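Local coordinates for polyketide synthase associated protein 5 (Mycobacterium tuberculosis, PDB 1Q9J), which probably catalyses the final acyl transfers in making dimycocerosate esters, moving mycocerosate from mycocerosic acid synthase onto phthiocerol, phthiodiolone and phenolphthiocerol, at residues E138-Y143 against L359-I364; L107-R112 against A116-Y121; I34-L39 against S75-I80. One frame throughout, in Å; residues are numbered along the deposited sequence.

Contact 1 (E138-Y143 against L359-I364); sequences ELFSRY and LEIEDI
A helix packs over the edge of a mixed sheet where Phe140 and Tyr143, on one side of helix 129-148, meet Ile361 of the outermost strand 360-368 and Leu359 just ahead of it. The strand comes from the C-terminal family region yet pairs with strand 23-31, consistent with the crossover of a strand from one related domain into the sheet of the other, as in CoA-dependent acyltransferases. The touching is sparse and wholly apolar. Tyr143 CG stands anti to the backbone N (chi1 174°), which carries the ring out from the helix to Leu359, and the two side chains cross at about a right angle. Leu359 CD1 is 3.5 Å from Tyr143 CE2, lying oblique to the ring, and is 3.8 Å from Tyr143 OH. That hydroxyl has its polar partner elsewhere, in a hydrogen bond with Asp35 N. One turn back, the Phe140 ring meets Ile361 more loosely, with Phe140 CE2 and Ile361 CD1 4.3 Å apart. Ile28 of strand 23-31 touches both of these side chains, and Leu30 packs on Leu359. On a different side of the helix, Arg142 NH1 lies 2.8 Å from Glu138 OE2 in a salt bridge along the helix; the oxygen sits in plane at the guanidinium edge, but the N-H angle of 127° makes the hydrogen bond weak. Farther along the strand, Glu362 and Asp363 both face Gln29 in a classic beta bulge. The chemistry divides cleanly: dispersion between methyl groups and aromatic carbons joins helix to strand, while the buried phenol is satisfied by the backbone of a third element, which probably limits how far its ring can shift against Leu359.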
loop_
_atom_site.group_PDB
_atom_site.type_symbol
_atom_site.label_atom_id
_atom_site.label_comp_id
_atom_site.label_asym_id
_atom_site.label_seq_id
_atom_site.Cartn_x
_atom_site.Cartn_y
_atom_site.Cartn_z
ATOM N N GLU A 138 -6.143 -5.193 -13.664
ATOM C CA GLU A 138 -6.311 -6.303 -14.580
ATOM C C GLU A 138 -7.753 -6.830 -14.497
ATOM O O GLU A 138 -8.414 -7.040 -15.524
ATOM C CB GLU A 138 -5.358 -7.429 -14.224
ATOM C CG GLU A 138 -5.293 -8.523 -15.269
ATOM C CD GLU A 138 -4.296 -9.595 -14.909
ATOM O OE1 GLU A 138 -3.117 -9.245 -14.608
ATOM O OE2 GLU A 138 -4.696 -10.789 -14.947
ATOM N N LEU A 139 -8.229 -7.047 -13.271
ATOM C CA LEU A 139 -9.586 -7.534 -13.046
ATOM C C LEU A 139 -10.613 -6.711 -13.844
ATOM O O LEU A 139 -11.357 -7.264 -14.660
ATOM C CB LEU A 139 -9.938 -7.471 -11.549
ATOM C CG LEU A 139 -11.415 -7.753 -11.190
ATOM C CD1 LEU A 139 -11.725 -9.231 -11.378
ATOM C CD2 LEU A 139 -11.666 -7.341 -9.751
ATOM N N PHE A 140 -10.652 -5.400 -13.606
ATOM C CA PHE A 140 -11.582 -4.538 -14.317
ATOM C C PHE A 140 -11.315 -4.525 -15.828
ATOM O O PHE A 140 -12.229 -4.300 -16.631
ATOM C CB PHE A 140 -11.498 -3.107 -13.819
ATOM C CG PHE A 140 -12.202 -2.852 -12.516
ATOM C CD1 PHE A 140 -11.591 -3.163 -11.307
ATOM C CD2 PHE A 140 -13.415 -2.167 -12.495
ATOM C CE1 PHE A 140 -12.170 -2.774 -10.075
ATOM C CE2 PHE A 140 -14.011 -1.771 -11.271
ATOM C CZ PHE A 140 -13.383 -2.071 -10.065
ATOM N N SER A 141 -10.068 -4.748 -16.227
ATOM C CA SER A 141 -9.758 -4.764 -17.643
ATOM C C SER A 141 -10.420 -5.988 -18.259
ATOM O O SER A 141 -10.897 -5.946 -19.380
ATOM C CB SER A 141 -8.242 -4.819 -17.864
ATOM O OG SER A 141 -7.931 -5.225 -19.204
ATOM N N ARG A 142 -10.465 -7.076 -17.504
ATOM C CA ARG A 142 -11.066 -8.302 -18.001
ATOM C C ARG A 142 -12.582 -8.251 -17.908
ATOM O O ARG A 142 -13.281 -8.846 -18.724
ATOM C CB ARG A 142 -10.545 -9.504 -17.220
ATOM C CG ARG A 142 -9.043 -9.461 -16.995
ATOM C CD ARG A 142 -8.493 -10.813 -16.591
ATOM N NE ARG A 142 -8.176 -11.596 -17.766
ATOM C CZ ARG A 142 -6.959 -12.027 -18.065
ATOM N NH1 ARG A 142 -5.938 -11.756 -17.263
ATOM N NH2 ARG A 142 -6.762 -12.714 -19.186
ATOM N N TYR A 143 -13.098 -7.552 -16.907
ATOM C CA TYR A 143 -14.539 -7.437 -16.767
ATOM C C TYR A 143 -15.075 -6.692 -17.983
ATOM O O TYR A 143 -16.023 -7.136 -18.619
ATOM C CB TYR A 143 -14.889 -6.677 -15.496
ATOM C CG TYR A 143 -16.364 -6.402 -15.374
ATOM C CD1 TYR A 143 -17.276 -7.432 -15.147
ATOM C CD2 TYR A 143 -16.855 -5.108 -15.499
ATOM C CE1 TYR A 143 -18.644 -7.170 -15.042
ATOM C CE2 TYR A 143 -18.212 -4.835 -15.398
ATOM C CZ TYR A 143 -19.100 -5.868 -15.167
ATOM O OH TYR A 143 -20.435 -5.585 -15.038
ATOM N N LEU A 359 -21.531 1.450 -16.280
ATOM C CA LEU A 359 -20.956 1.291 -14.951
ATOM C C LEU A 359 -19.951 2.406 -14.751
ATOM O O LEU A 359 -19.317 2.849 -15.697
ATOM C CB LEU A 359 -20.260 -0.065 -14.819
ATOM C CG LEU A 359 -20.532 -0.883 -13.553
ATOM C CD1 LEU A 359 -19.706 -2.145 -13.646
ATOM C CD2 LEU A 359 -20.186 -0.102 -12.289
ATOM N N GLU A 360 -19.821 2.868 -13.519
ATOM C CA GLU A 360 -18.897 3.939 -13.220
ATOM C C GLU A 360 -18.452 3.849 -11.775
ATOM O O GLU A 360 -19.235 3.505 -10.891
ATOM C CB GLU A 360 -19.560 5.295 -13.483
ATOM C CG GLU A 360 -19.488 5.771 -14.931
ATOM C CD GLU A 360 -20.819 6.287 -15.457
ATOM O OE1 GLU A 360 -21.668 5.457 -15.856
ATOM O OE2 GLU A 360 -21.024 7.522 -15.463
ATOM N N ILE A 361 -17.183 4.149 -11.547
ATOM C CA ILE A 361 -16.614 4.111 -10.213
ATOM C C ILE A 361 -16.914 5.408 -9.476
ATOM O O ILE A 361 -16.657 6.484 -10.002
ATOM C CB ILE A 361 -15.102 3.956 -10.300
ATOM C CG1 ILE A 361 -14.769 2.676 -11.077
ATOM C CG2 ILE A 361 -14.496 3.998 -8.905
ATOM C CD1 ILE A 361 -13.293 2.458 -11.326
ATOM N N GLU A 362 -17.451 5.320 -8.264
ATOM C CA GLU A 362 -17.759 6.531 -7.500
ATOM C C GLU A 362 -16.752 6.787 -6.396
ATOM O O GLU A 362 -16.565 7.921 -5.968
ATOM C CB GLU A 362 -19.172 6.448 -6.907
ATOM C CG GLU A 362 -20.254 6.552 -7.959
ATOM C CD GLU A 362 -20.131 7.830 -8.785
ATOM O OE1 GLU A 362 -20.592 7.825 -9.953
ATOM O OE2 GLU A 362 -19.580 8.838 -8.267
ATOM N N ASP A 363 -16.104 5.733 -5.926
ATOM C CA ASP A 363 -15.119 5.899 -4.871
ATOM C C ASP A 363 -14.211 4.683 -4.762
ATOM O O ASP A 363 -14.591 3.578 -5.142
ATOM C CB ASP A 363 -15.825 6.157 -3.535
ATOM C CG ASP A 363 -14.877 6.623 -2.464
ATOM O OD1 ASP A 363 -13.710 6.925 -2.818
ATOM O OD2 ASP A 363 -15.296 6.691 -1.279
ATOM N N ILE A 364 -13.002 4.898 -4.258
ATOM C CA ILE A 364 -12.034 3.821 -4.097
ATOM C C ILE A 364 -11.331 3.950 -2.750
ATOM O O ILE A 364 -10.477 4.816 -2.574
ATOM C CB ILE A 364 -10.982 3.852 -5.234
ATOM C CG1 ILE A 364 -11.579 3.249 -6.506
ATOM C CG2 ILE A 364 -9.726 3.114 -4.815
ATOM C CD1 ILE A 364 -10.637 3.239 -7.701
#

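Contact 2 (L107-R112 against A116-Y121); sequences LQLILR and AELTLY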
loop_
_atom_site.group_PDB
_atom_site.type_symbol
_atom_site.label_atom_id
_atom_site.label_comp_id
_atom_site.label_asym_id
_atom_site.label_seq_id
_atom_site.Cartn_x
_atom_site.Cartn_y
_atom_site.Cartn_z
ATOM N N LEU A 107 -12.745 -12.180 -3.585
ATOM C CA LEU A 107 -13.401 -11.128 -4.361
ATOM C C LEU A 107 -14.843 -11.031 -3.874
ATOM O O LEU A 107 -15.670 -11.884 -4.181
ATOM C CB LEU A 107 -13.375 -11.434 -5.867
ATOM C CG LEU A 107 -14.053 -10.335 -6.702
ATOM C CD1 LEU A 107 -13.495 -8.975 -6.304
ATOM C CD2 LEU A 107 -13.850 -10.580 -8.190
ATOM N N GLN A 108 -15.143 -9.981 -3.120
ATOM C CA GLN A 108 -16.480 -9.799 -2.564
ATOM C C GLN A 108 -17.314 -8.701 -3.229
ATOM O O GLN A 108 -16.993 -7.517 -3.121
ATOM C CB GLN A 108 -16.359 -9.508 -1.070
ATOM C CG GLN A 108 -17.683 -9.402 -0.352
ATOM C CD GLN A 108 -17.521 -8.805 1.024
ATOM O OE1 GLN A 108 -17.055 -7.672 1.163
ATOM N NE2 GLN A 108 -17.909 -9.559 2.053
ATOM N N LEU A 109 -18.390 -9.103 -3.900
ATOM C CA LEU A 109 -19.282 -8.160 -4.562
ATOM C C LEU A 109 -20.605 -8.011 -3.811
ATOM O O LEU A 109 -21.349 -8.979 -3.658
ATOM C CB LEU A 109 -19.583 -8.619 -5.983
ATOM C CG LEU A 109 -20.599 -7.736 -6.714
ATOM C CD1 LEU A 109 -20.021 -6.343 -6.890
ATOM C CD2 LEU A 109 -20.950 -8.357 -8.057
ATOM N N ILE A 110 -20.902 -6.797 -3.358
ATOM C CA ILE A 110 -22.140 -6.540 -2.624
ATOM C C ILE A 110 -23.093 -5.645 -3.427
ATOM O O ILE A 110 -22.872 -4.441 -3.549
ATOM C CB ILE A 110 -21.854 -5.863 -1.266
ATOM C CG1 ILE A 110 -20.740 -6.601 -0.537
ATOM C CG2 ILE A 110 -23.098 -5.897 -0.395
ATOM C CD1 ILE A 110 -20.383 -5.984 0.792
ATOM N N LEU A 111 -24.156 -6.245 -3.956
ATOM C CA LEU A 111 -25.148 -5.527 -4.742
ATOM C C LEU A 111 -25.885 -4.482 -3.911
ATOM O O LEU A 111 -26.223 -4.720 -2.748
ATOM C CB LEU A 111 -26.148 -6.515 -5.341
ATOM C CG LEU A 111 -25.569 -7.626 -6.214
ATOM C CD1 LEU A 111 -26.639 -8.680 -6.432
ATOM C CD2 LEU A 111 -25.082 -7.073 -7.544
ATOM N N ARG A 112 -26.122 -3.320 -4.519
ATOM C CA ARG A 112 -26.816 -2.216 -3.862
ATOM C C ARG A 112 -27.799 -1.542 -4.809
ATOM O O ARG A 112 -28.219 -2.127 -5.810
ATOM C CB ARG A 112 -25.819 -1.170 -3.350
ATOM C CG ARG A 112 -24.958 -1.609 -2.170
ATOM C CD ARG A 112 -25.808 -2.044 -0.986
ATOM N NE ARG A 112 -25.224 -1.653 0.299
ATOM C CZ ARG A 112 -24.067 -2.103 0.779
ATOM N NH1 ARG A 112 -23.348 -2.972 0.086
ATOM N NH2 ARG A 112 -23.626 -1.678 1.958
ATOM N N ALA A 116 -23.115 -1.486 -6.920
ATOM C CA ALA A 116 -22.676 -2.351 -5.828
ATOM C C ALA A 116 -21.297 -1.950 -5.310
ATOM O O ALA A 116 -20.765 -0.914 -5.693
ATOM C CB ALA A 116 -22.646 -3.793 -6.313
ATOM N N GLU A 117 -20.735 -2.771 -4.426
ATOM C CA GLU A 117 -19.398 -2.529 -3.885
ATOM C C GLU A 117 -18.498 -3.709 -4.227
ATOM O O GLU A 117 -18.765 -4.840 -3.820
ATOM C CB GLU A 117 -19.418 -2.385 -2.367
ATOM C CG GLU A 117 -20.298 -1.289 -1.839
ATOM C CD GLU A 117 -20.213 -1.162 -0.325
ATOM O OE1 GLU A 117 -21.075 -0.469 0.266
ATOM O OE2 GLU A 117 -19.279 -1.751 0.270
ATOM N N LEU A 118 -17.435 -3.441 -4.976
ATOM C CA LEU A 118 -16.488 -4.480 -5.348
ATOM C C LEU A 118 -15.348 -4.362 -4.352
ATOM O O LEU A 118 -14.841 -3.266 -4.109
ATOM C CB LEU A 118 -15.973 -4.247 -6.767
ATOM C CG LEU A 118 -15.170 -5.388 -7.385
ATOM C CD1 LEU A 118 -16.012 -6.646 -7.421
ATOM C CD2 LEU A 118 -14.732 -4.997 -8.782
ATOM N N THR A 119 -14.957 -5.482 -3.756
ATOM C CA THR A 119 -13.874 -5.462 -2.784
ATOM C C THR A 119 -12.975 -6.662 -2.966
ATOM O O THR A 119 -13.437 -7.801 -2.918
ATOM C CB THR A 119 -14.403 -5.478 -1.351
ATOM O OG1 THR A 119 -15.385 -4.452 -1.204
ATOM C CG2 THR A 119 -13.271 -5.236 -0.359
ATOM N N LEU A 120 -11.688 -6.392 -3.170
ATOM C CA LEU A 120 -10.708 -7.445 -3.348
ATOM C C LEU A 120 -9.831 -7.533 -2.114
ATOM O O LEU A 120 -9.338 -6.524 -1.614
ATOM C CB LEU A 120 -9.829 -7.170 -4.560
ATOM C CG LEU A 120 -8.954 -8.364 -4.951
ATOM C CD1 LEU A 120 -9.716 -9.226 -5.949
ATOM C CD2 LEU A 120 -7.652 -7.872 -5.574
ATOM N N TYR A 121 -9.664 -8.749 -1.610
ATOM C CA TYR A 121 -8.825 -8.981 -0.443
ATOM C C TYR A 121 -7.626 -9.769 -0.917
ATOM O O TYR A 121 -7.754 -10.800 -1.589
ATOM C CB TYR A 121 -9.560 -9.767 0.632
ATOM C CG TYR A 121 -10.720 -9.025 1.226
ATOM C CD1 TYR A 121 -11.958 -9.025 0.597
ATOM C CD2 TYR A 121 -10.581 -8.317 2.428
ATOM C CE1 TYR A 121 -13.028 -8.343 1.151
ATOM C CE2 TYR A 121 -11.646 -7.629 2.992
ATOM C CZ TYR A 121 -12.871 -7.645 2.347
ATOM O OH TYR A 121 -13.930 -6.942 2.886
#
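Leu107 to Ile110 run antiparallel to Glu117 to Leu120, the strand axes at 165°, as the two arms of a beta hairpin. Backbone bonds set the register. In the hydrogen-bonded pair Gln108/Thr119, Gln108 N gives a nearly straight bond of 2.8 Å to Thr119 O, and Thr119 N returns one of 2.9 Å to Gln108 O. Ile110 and Glu117 form the next such pair, with Ile110 N 2.9 Å from Glu117 O. Between them, Leu109 CA makes a C-H...O contact with Glu117 O.

Apolar contacts gather on the face carrying Leu107, Leu109, Leu118 and Leu120. Leu107 CG is anti to the backbone N (chi1 -180°), which leans CD1 across to the partner strand, 3.6 Å from Leu118 CD1 and 3.8 Å from Leu120 CD1. Helices 36-49 and 129-148 cover this face.

Gln108, Ile110, Glu117 and Thr119 point to the other face, where polar groups meet. Gln108 OE1 sits at the edge of the Tyr121 ring, amide and ring planes 84° apart and Tyr121 OH 3.6 Å away. At the loop end of the hairpin Glu117 OE1 stands over one face of the Arg112 guanidinium, 3.3 Å from Arg112 NH2. No N-H points at this oxygen, so the salt bridge is one of charge alone. The hairpin thus owes its register to directional backbone bonds, while the charged pair beside the turn probably adds a less directional attraction.

Contact 3 (I34-L39 against S75-I80); sequences IDVDAL and SGICVI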
loop_
_atom_site.group_PDB
_atom_site.type_symbol
_atom_site.label_atom_id
_atom_site.label_comp_id
_atom_site.label_asym_id
_atom_site.label_seq_id
_atom_site.Cartn_x
_atom_site.Cartn_y
_atom_site.Cartn_z
ATOM N N ILE A 34 -24.004 -4.437 -12.534
ATOM C CA ILE A 34 -22.880 -5.354 -12.418
ATOM C C ILE A 34 -23.257 -6.717 -12.993
ATOM O O ILE A 34 -23.997 -7.467 -12.370
ATOM C CB ILE A 34 -22.465 -5.532 -10.931
ATOM C CG1 ILE A 34 -21.722 -4.302 -10.443
ATOM C CG2 ILE A 34 -21.602 -6.764 -10.761
ATOM C CD1 ILE A 34 -22.581 -3.090 -10.332
ATOM N N ASP A 35 -22.759 -7.028 -14.185
ATOM C CA ASP A 35 -23.050 -8.311 -14.827
ATOM C C ASP A 35 -22.246 -9.415 -14.141
ATOM O O ASP A 35 -21.283 -9.943 -14.697
ATOM C CB ASP A 35 -22.705 -8.228 -16.321
ATOM C CG ASP A 35 -22.753 -9.579 -17.025
ATOM O OD1 ASP A 35 -22.685 -9.601 -18.278
ATOM O OD2 ASP A 35 -22.845 -10.626 -16.344
ATOM N N VAL A 36 -22.665 -9.761 -12.929
ATOM C CA VAL A 36 -21.998 -10.782 -12.121
ATOM C C VAL A 36 -21.388 -11.969 -12.888
ATOM O O VAL A 36 -20.248 -12.353 -12.616
ATOM C CB VAL A 36 -22.955 -11.328 -11.012
ATOM C CG1 VAL A 36 -22.237 -12.376 -10.157
ATOM C CG2 VAL A 36 -23.431 -10.181 -10.125
ATOM N N ASP A 37 -22.127 -12.559 -13.828
ATOM C CA ASP A 37 -21.601 -13.699 -14.587
ATOM C C ASP A 37 -20.276 -13.369 -15.271
ATOM O O ASP A 37 -19.323 -14.157 -15.218
ATOM C CB ASP A 37 -22.613 -14.173 -15.645
ATOM C CG ASP A 37 -23.728 -15.038 -15.059
ATOM O OD1 ASP A 37 -23.562 -15.542 -13.922
ATOM O OD2 ASP A 37 -24.763 -15.226 -15.746
ATOM N N ALA A 38 -20.230 -12.206 -15.918
ATOM C CA ALA A 38 -19.036 -11.740 -16.620
ATOM C C ALA A 38 -17.927 -11.415 -15.628
ATOM O O ALA A 38 -16.758 -11.675 -15.891
ATOM C CB ALA A 38 -19.372 -10.499 -17.443
ATOM N N LEU A 39 -18.308 -10.832 -14.494
ATOM C CA LEU A 39 -17.357 -10.462 -13.453
ATOM C C LEU A 39 -16.676 -11.711 -12.911
ATOM O O LEU A 39 -15.467 -11.725 -12.692
ATOM C CB LEU A 39 -18.079 -9.717 -12.326
ATOM C CG LEU A 39 -17.331 -9.062 -11.163
ATOM C CD1 LEU A 39 -17.169 -10.036 -10.013
ATOM C CD2 LEU A 39 -16.005 -8.529 -11.651
ATOM N N SER A 75 -11.939 -21.330 -5.703
ATOM C CA SER A 75 -11.963 -19.866 -5.691
ATOM C C SER A 75 -12.911 -19.243 -6.715
ATOM O O SER A 75 -12.709 -19.340 -7.926
ATOM C CB SER A 75 -10.547 -19.299 -5.877
ATOM O OG SER A 75 -9.825 -19.342 -4.656
ATOM N N GLY A 76 -13.958 -18.609 -6.195
ATOM C CA GLY A 76 -14.947 -17.950 -7.023
ATOM C C GLY A 76 -15.387 -16.678 -6.329
ATOM O O GLY A 76 -15.071 -16.457 -5.155
ATOM N N ILE A 77 -16.114 -15.829 -7.049
ATOM C CA ILE A 77 -16.574 -14.579 -6.460
ATOM C C ILE A 77 -17.584 -14.861 -5.364
ATOM O O ILE A 77 -18.032 -15.984 -5.198
ATOM C CB ILE A 77 -17.222 -13.644 -7.503
ATOM C CG1 ILE A 77 -18.406 -14.335 -8.171
ATOM C CG2 ILE A 77 -16.201 -13.254 -8.551
ATOM C CD1 ILE A 77 -19.153 -13.439 -9.139
ATOM N N CYS A 78 -17.931 -13.831 -4.618
ATOM C CA CYS A 78 -18.875 -13.978 -3.542
ATOM C C CYS A 78 -19.837 -12.803 -3.579
ATOM O O CYS A 78 -19.514 -11.708 -3.103
ATOM C CB CYS A 78 -18.133 -14.014 -2.215
ATOM S SG CYS A 78 -19.144 -13.564 -0.806
ATOM N N VAL A 79 -21.013 -13.027 -4.160
ATOM C CA VAL A 79 -22.023 -11.979 -4.274
ATOM C C VAL A 79 -22.906 -11.864 -3.030
ATOM O O VAL A 79 -23.292 -12.867 -2.441
ATOM C CB VAL A 79 -22.925 -12.233 -5.473
ATOM C CG1 VAL A 79 -23.780 -11.007 -5.720
ATOM C CG2 VAL A 79 -22.089 -12.581 -6.684
ATOM N N ILE A 80 -23.223 -10.635 -2.634
ATOM C CA ILE A 80 -24.065 -10.408 -1.460
ATOM C C ILE A 80 -25.105 -9.318 -1.714
ATOM O O ILE A 80 -24.919 -8.464 -2.585
ATOM C CB ILE A 80 -23.226 -9.991 -0.247
ATOM C CG1 ILE A 80 -22.152 -11.047 0.026
ATOM C CG2 ILE A 80 -24.120 -9.806 0.962
ATOM C CD1 ILE A 80 -21.158 -10.625 1.083
#
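Val36, in the first turn of helix 36-49, faces Ile77 and Val79 through a single methyl group. With Val36 CG1 anti to its own amide nitrogen (chi1 -179°), that methyl sits against both partners at once. It lies 3.4 Å from Ile77 CD1, the side chains meeting at a slant, and 3.5 Å from Val79 CG2, which it approaches tip to tip. Ile77 takes a less usual shape: chi1 of 59° places CG1 between the backbone N and the carbonyl carbon, the crowded position, and from there the extended chain delivers CD1 to Val36. Its other branch serves a second partner, Ile77 CG2 resting 3.7 Å from Leu39 CD1. Leu39 turns its branch end to Ile77 although its side chain starts out otherwise. Phe43, one helical turn further on, and Leu107 of strand 105-110 also pack on Ile77.

The helix start is held by its own polar group. Asp35 is the N-cap, and its OD2 accepts from Ala38 N at 3.1 Å along a straight path (167°), the donor arriving from above the carboxylate plane. Asp35 is also the centre of an inverse gamma turn, with Val36 N bonded to Ile34 O. With this capped first turn, helix 36-49 is laid on the face of the mixed sheet at its outermost strand 78-80, the two-layer alpha/beta sandwich of CoA-dependent acyltransferase-like domains.

From the N terminus, contact 3 closes first, bringing the start of helix 36-49 to strand 78-80 across a loop holding the rest of helix 36-49 and strands 55-59 and 65-69. Contact 2 follows as a short hairpin whose strands are joined by residues 111-116. Contact 1 closes last, spanning 215 residues to bring strand 360-368 back to helix 129-148. The three are in series, neither nested nor crossed, yet all reach one mixed sheet. Strand 78-80 pairs in parallel with 105-110, linking contacts 3 and 2, while strand 23-31 separates the hairpin from strand 360-368. Phe140 CZ, 3.5 Å from Leu118 CD2, joins contacts 1 and 2.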